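Local coordinates for EscN (Escherichia coli O127:H6, PDB 2OBL), which is a P-loop protein of the type III secretion system, in the family of the alpha and beta subunits of the rotary ATP synthases, at residues R36-A40 / K143-T147; A103-E107 / M166-Y172. The protein carries 1 engineered substitution. One frame throughout, in Å; residues are numbered along the deposited sequence.

Interaction 1 (R36-A40 / K143-T147)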
# COMPACT_ATOMS: atom_id res chain seq x y z
N ARG A 36 23.70 -8.06 6.95
CA ARG A 36 22.56 -8.45 7.76
C ARG A 36 21.94 -9.72 7.20
O ARG A 36 21.94 -9.94 5.99
CB ARG A 36 21.52 -7.33 7.81
CG ARG A 36 21.93 -6.12 8.66
CD ARG A 36 20.70 -5.43 9.21
NE ARG A 36 21.01 -4.31 10.10
CZ ARG A 36 20.08 -3.67 10.81
NH1 ARG A 36 18.80 -4.05 10.71
NH2 ARG A 36 20.43 -2.66 11.60
N SER A 37 21.41 -10.55 8.09
CA SER A 37 20.67 -11.73 7.70
C SER A 37 19.35 -11.32 7.03
O SER A 37 18.76 -10.30 7.40
CB SER A 37 20.40 -12.61 8.92
OG SER A 37 19.54 -13.69 8.60
N LEU A 38 18.92 -12.09 6.05
CA LEU A 38 17.62 -11.84 5.39
C LEU A 38 16.45 -12.16 6.32
O LEU A 38 15.30 -11.79 6.04
CB LEU A 38 17.49 -12.64 4.10
CG LEU A 38 18.25 -12.11 2.89
CD1 LEU A 38 18.02 -12.95 1.65
CD2 LEU A 38 17.89 -10.66 2.62
N TYR A 39 16.75 -12.84 7.42
CA TYR A 39 15.73 -13.25 8.37
C TYR A 39 15.98 -12.62 9.73
O TYR A 39 17.12 -12.38 10.12
CB TYR A 39 15.67 -14.77 8.42
CG TYR A 39 15.55 -15.38 7.03
CD1 TYR A 39 14.31 -15.44 6.39
CD2 TYR A 39 16.66 -15.85 6.34
CE1 TYR A 39 14.19 -15.97 5.11
CE2 TYR A 39 16.55 -16.38 5.06
CZ TYR A 39 15.31 -16.44 4.45
OH TYR A 39 15.17 -16.97 3.19
N ALA A 40 14.89 -12.31 10.43
CA ALA A 40 14.97 -11.69 11.75
C ALA A 40 13.95 -12.34 12.67
O ALA A 40 12.93 -12.85 12.21
CB ALA A 40 14.74 -10.18 11.65
N LYS A 143 13.33 -13.86 -2.75
CA LYS A 143 14.24 -13.21 -1.79
C LYS A 143 14.06 -11.70 -1.75
O LYS A 143 14.33 -11.06 -0.72
CB LYS A 143 15.71 -13.59 -2.09
CG LYS A 143 16.08 -15.01 -1.64
CD LYS A 143 17.43 -15.46 -2.21
CE LYS A 143 17.87 -16.80 -1.61
NZ LYS A 143 19.35 -17.02 -1.78
N ALA A 144 13.57 -11.12 -2.85
CA ALA A 144 13.39 -9.66 -2.91
C ALA A 144 12.53 -9.14 -1.76
O ALA A 144 12.78 -8.06 -1.25
CB ALA A 144 12.80 -9.22 -4.25
N ALA A 145 11.51 -9.91 -1.37
CA ALA A 145 10.63 -9.50 -0.30
C ALA A 145 11.40 -9.39 1.03
O ALA A 145 11.17 -8.48 1.83
CB ALA A 145 9.50 -10.49 -0.16
N PHE A 146 12.29 -10.34 1.27
CA PHE A 146 13.08 -10.36 2.50
C PHE A 146 14.17 -9.30 2.45
O PHE A 146 14.42 -8.62 3.43
CB PHE A 146 13.68 -11.75 2.72
CG PHE A 146 12.64 -12.81 2.99
CD1 PHE A 146 12.30 -13.13 4.30
CD2 PHE A 146 12.01 -13.47 1.94
CE1 PHE A 146 11.34 -14.10 4.57
CE2 PHE A 146 11.04 -14.43 2.20
CZ PHE A 146 10.70 -14.75 3.51
N THR A 147 14.81 -9.16 1.30
CA THR A 147 15.82 -8.11 1.11
C THR A 147 15.24 -6.73 1.41
O THR A 147 15.82 -5.95 2.18
CB THR A 147 16.35 -8.14 -0.32
OG1 THR A 147 17.15 -9.33 -0.50
CG2 THR A 147 17.17 -6.89 -0.63
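An ST turn at the end of strand 34-37 brings Leu38 and Tyr39 against Phe146 and Thr147 of helix 138-156, joining the small antiparallel sheet formed with strand 4-7 to this helix of the P-loop domain. Ser37 OG accepts from the backbone N of Tyr39 at 3.1 Å, which ties off the turn. Leu38 drops straight onto the helix: its CB lies 4.1 Å from Phe146 CB, while CD2 reaches over to Thr147, where it packs 3.5 Å from OG1. The hydroxyl's own hydrogen bond goes to Gly18 O, and Ile5 of strand 4-7 touches both Leu38 and Thr147. The carbonyl O of Leu38 sits near the plane of the Phe146 ring, at its edge, and is hydrogen-bonded to Arg206 NH1. Tyr39 lies at the exposed margin. With CG set beside its own backbone N (chi1 -51°), its ring reaches back toward the helix, and Leu38 CB lies over one of its faces, offset toward the rim. The Tyr39 and Phe146 planes meet obliquely, at 57° with centroids 5.0 Å apart, and Tyr39 CE1 rests over one face of Phe146, 3.5 Å from its CE1.

Interaction 2 (A103-E107 / M166-Y172). With IMD (imidazole), chain D.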
# COMPACT_ATOMS: atom_id res chain seq x y z
N ALA A 103 9.78 -2.74 -3.14
CA ALA A 103 10.06 -4.03 -3.70
C ALA A 103 9.13 -4.17 -4.89
O ALA A 103 7.90 -4.24 -4.73
CB ALA A 103 9.82 -5.14 -2.70
N LEU A 104 9.72 -4.16 -6.08
CA LEU A 104 8.97 -4.31 -7.32
C LEU A 104 9.24 -5.70 -7.88
O LEU A 104 10.31 -5.96 -8.46
CB LEU A 104 9.36 -3.23 -8.32
CG LEU A 104 9.26 -1.79 -7.83
CD1 LEU A 104 9.68 -0.82 -8.92
CD2 LEU A 104 7.85 -1.49 -7.37
N ILE A 105 8.28 -6.59 -7.69
CA ILE A 105 8.48 -8.01 -7.92
C ILE A 105 7.60 -8.59 -9.03
O ILE A 105 6.37 -8.47 -9.00
CB ILE A 105 8.21 -8.82 -6.61
CG1 ILE A 105 9.08 -8.28 -5.44
CG2 ILE A 105 8.38 -10.33 -6.86
CD1 ILE A 105 8.82 -8.97 -4.10
N GLY A 106 8.23 -9.21 -10.01
CA GLY A 106 7.54 -10.12 -10.93
C GLY A 106 6.90 -9.52 -12.17
O GLY A 106 6.25 -10.24 -12.94
N GLU A 107 7.07 -8.22 -12.38
CA GLU A 107 6.54 -7.58 -13.59
C GLU A 107 7.62 -7.49 -14.66
O GLU A 107 8.79 -7.77 -14.40
CB GLU A 107 5.94 -6.19 -13.31
CG GLU A 107 4.95 -6.12 -12.14
CD GLU A 107 3.59 -6.68 -12.45
OE1 GLU A 107 3.22 -6.77 -13.65
OE2 GLU A 107 2.86 -7.03 -11.48
N MET A 166 5.55 -3.00 -1.07
CA MET A 166 5.83 -4.23 -1.79
C MET A 166 4.77 -4.46 -2.86
O MET A 166 3.62 -4.72 -2.54
CB MET A 166 5.88 -5.41 -0.83
CG MET A 166 6.14 -6.72 -1.58
SD MET A 166 6.21 -8.16 -0.52
CE MET A 166 7.27 -7.56 0.76
N ASP A 167 5.18 -4.35 -4.12
CA ASP A 167 4.28 -4.54 -5.25
C ASP A 167 4.87 -5.71 -6.04
O ASP A 167 5.75 -5.49 -6.88
CB ASP A 167 4.25 -3.25 -6.10
CG ASP A 167 3.19 -3.26 -7.20
OD1 ASP A 167 2.13 -3.91 -7.06
OD2 ASP A 167 3.41 -2.60 -8.24
N SER A 168 4.43 -6.95 -5.79
CA SER A 168 3.25 -7.27 -5.00
C SER A 168 3.50 -8.49 -4.12
O SER A 168 4.37 -9.31 -4.42
CB SER A 168 2.10 -7.64 -5.95
OG SER A 168 2.48 -8.76 -6.77
N VAL A 169 2.71 -8.63 -3.05
CA VAL A 169 2.81 -9.85 -2.27
C VAL A 169 2.33 -11.02 -3.12
O VAL A 169 2.79 -12.15 -2.95
CB VAL A 169 2.08 -9.73 -0.90
CG1 VAL A 169 0.57 -9.63 -1.07
CG2 VAL A 169 2.47 -10.90 0.01
N THR A 170 1.41 -10.75 -4.05
CA THR A 170 0.92 -11.79 -4.96
C THR A 170 2.05 -12.45 -5.76
O THR A 170 2.14 -13.68 -5.84
CB THR A 170 -0.11 -11.20 -5.93
OG1 THR A 170 -1.23 -10.71 -5.18
CG2 THR A 170 -0.58 -12.27 -6.94
N ARG A 171 2.90 -11.64 -6.37
CA ARG A 171 3.98 -12.20 -7.21
C ARG A 171 5.13 -12.71 -6.38
O ARG A 171 5.83 -13.66 -6.79
CB ARG A 171 4.42 -11.21 -8.28
CG ARG A 171 3.32 -10.95 -9.32
CD ARG A 171 3.87 -10.31 -10.58
NE ARG A 171 2.81 -9.72 -11.41
CZ ARG A 171 2.24 -10.34 -12.43
NH1 ARG A 171 2.63 -11.57 -12.75
NH2 ARG A 171 1.30 -9.73 -13.15
N TYR A 172 5.32 -12.13 -5.19
CA TYR A 172 6.24 -12.71 -4.22
C TYR A 172 5.80 -14.14 -3.92
O TYR A 172 6.62 -15.07 -3.90
CB TYR A 172 6.26 -11.94 -2.89
CG TYR A 172 6.66 -12.86 -1.77
CD1 TYR A 172 8.00 -13.18 -1.55
CD2 TYR A 172 5.70 -13.48 -0.96
CE1 TYR A 172 8.37 -14.07 -0.57
CE2 TYR A 172 6.07 -14.36 0.04
CZ TYR A 172 7.41 -14.66 0.22
OH TYR A 172 7.78 -15.55 1.21
N1 IMD D . 7.08 -4.20 -10.83
C2 IMD D . 6.29 -4.27 -9.73
N3 IMD D . 5.46 -3.19 -9.76
C4 IMD D . 5.73 -2.45 -10.86
C5 IMD D . 6.76 -3.09 -11.54
O HOH W 1 3.83 -7.48 -8.91
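Strands 99-105 and 161-167 run parallel in the central sheet of the P-loop domain, and Ala103 to Ile105 pair with Met166 and Asp167 just where both strands end. The buried part is tight. Asp167 N donates to Ala103 O at 2.8 Å, and Ile105 N to Asp167 O at 2.9 Å. At the end of strand 99-105, Ile105 CD1 packs 4.1 Å from Tyr172 CB, the two side chains lying side by side. A cis peptide leads into Ser168, which caps helix 169-182: its OG accepts from Arg171 N at 2.9 Å.

Toward the partly exposed Glu107 and Arg171, packing gives way to polar groups and a water. Arg171 runs extended past the Ile105 and Gly106 carbonyls, and its NE meets Glu107 OE2 at 2.7 Å in a bent salt bridge (143° at the hydrogen). NE comes from above the carboxylate plane, which stands almost perpendicular to the guanidinium (87°). The water donates to Ile105 O and Glu107 OE2 and accepts from Ser168 OG. Separately, imidazole, probably from the crystallisation liquor, sits against buried Leu104 and Asp167, its N3 donating to Asp167 OD2 at 2.6 Å.

Asp167, at a position consistent with the Walker B aspartate, shares OD2 between imidazole and Lys84, while OD1 is hydrogen-bonded to Thr220; with both oxygens engaged, its carboxylate is probably fixed in rotation.

How the interactions relate
The centres of interactions 1 and 2 lie 15 Å apart, and helix 138-156 bridges them: segment 36-40 packs on it through Leu38 and Tyr39, while Ala145 faces the strands and helix of interaction 2. Ala145 CB comes within 3.4 Å of Tyr172 CD1 and 3.8 Å of Met166 CE. Phe146 takes part in both, since its CE2 lies 3.6 Å from Tyr172 OH, which is hydrogen-bonded to Ser199. Along the chain the segments alternate, and helix 138-156 leads into strand 161-167. Imidazole and Lys84, the probable P-loop lysine, meet Asp167 of interaction 2, whereas interaction 1 joins the small sheet of strands 4-7 and 34-37 to helix 138-156.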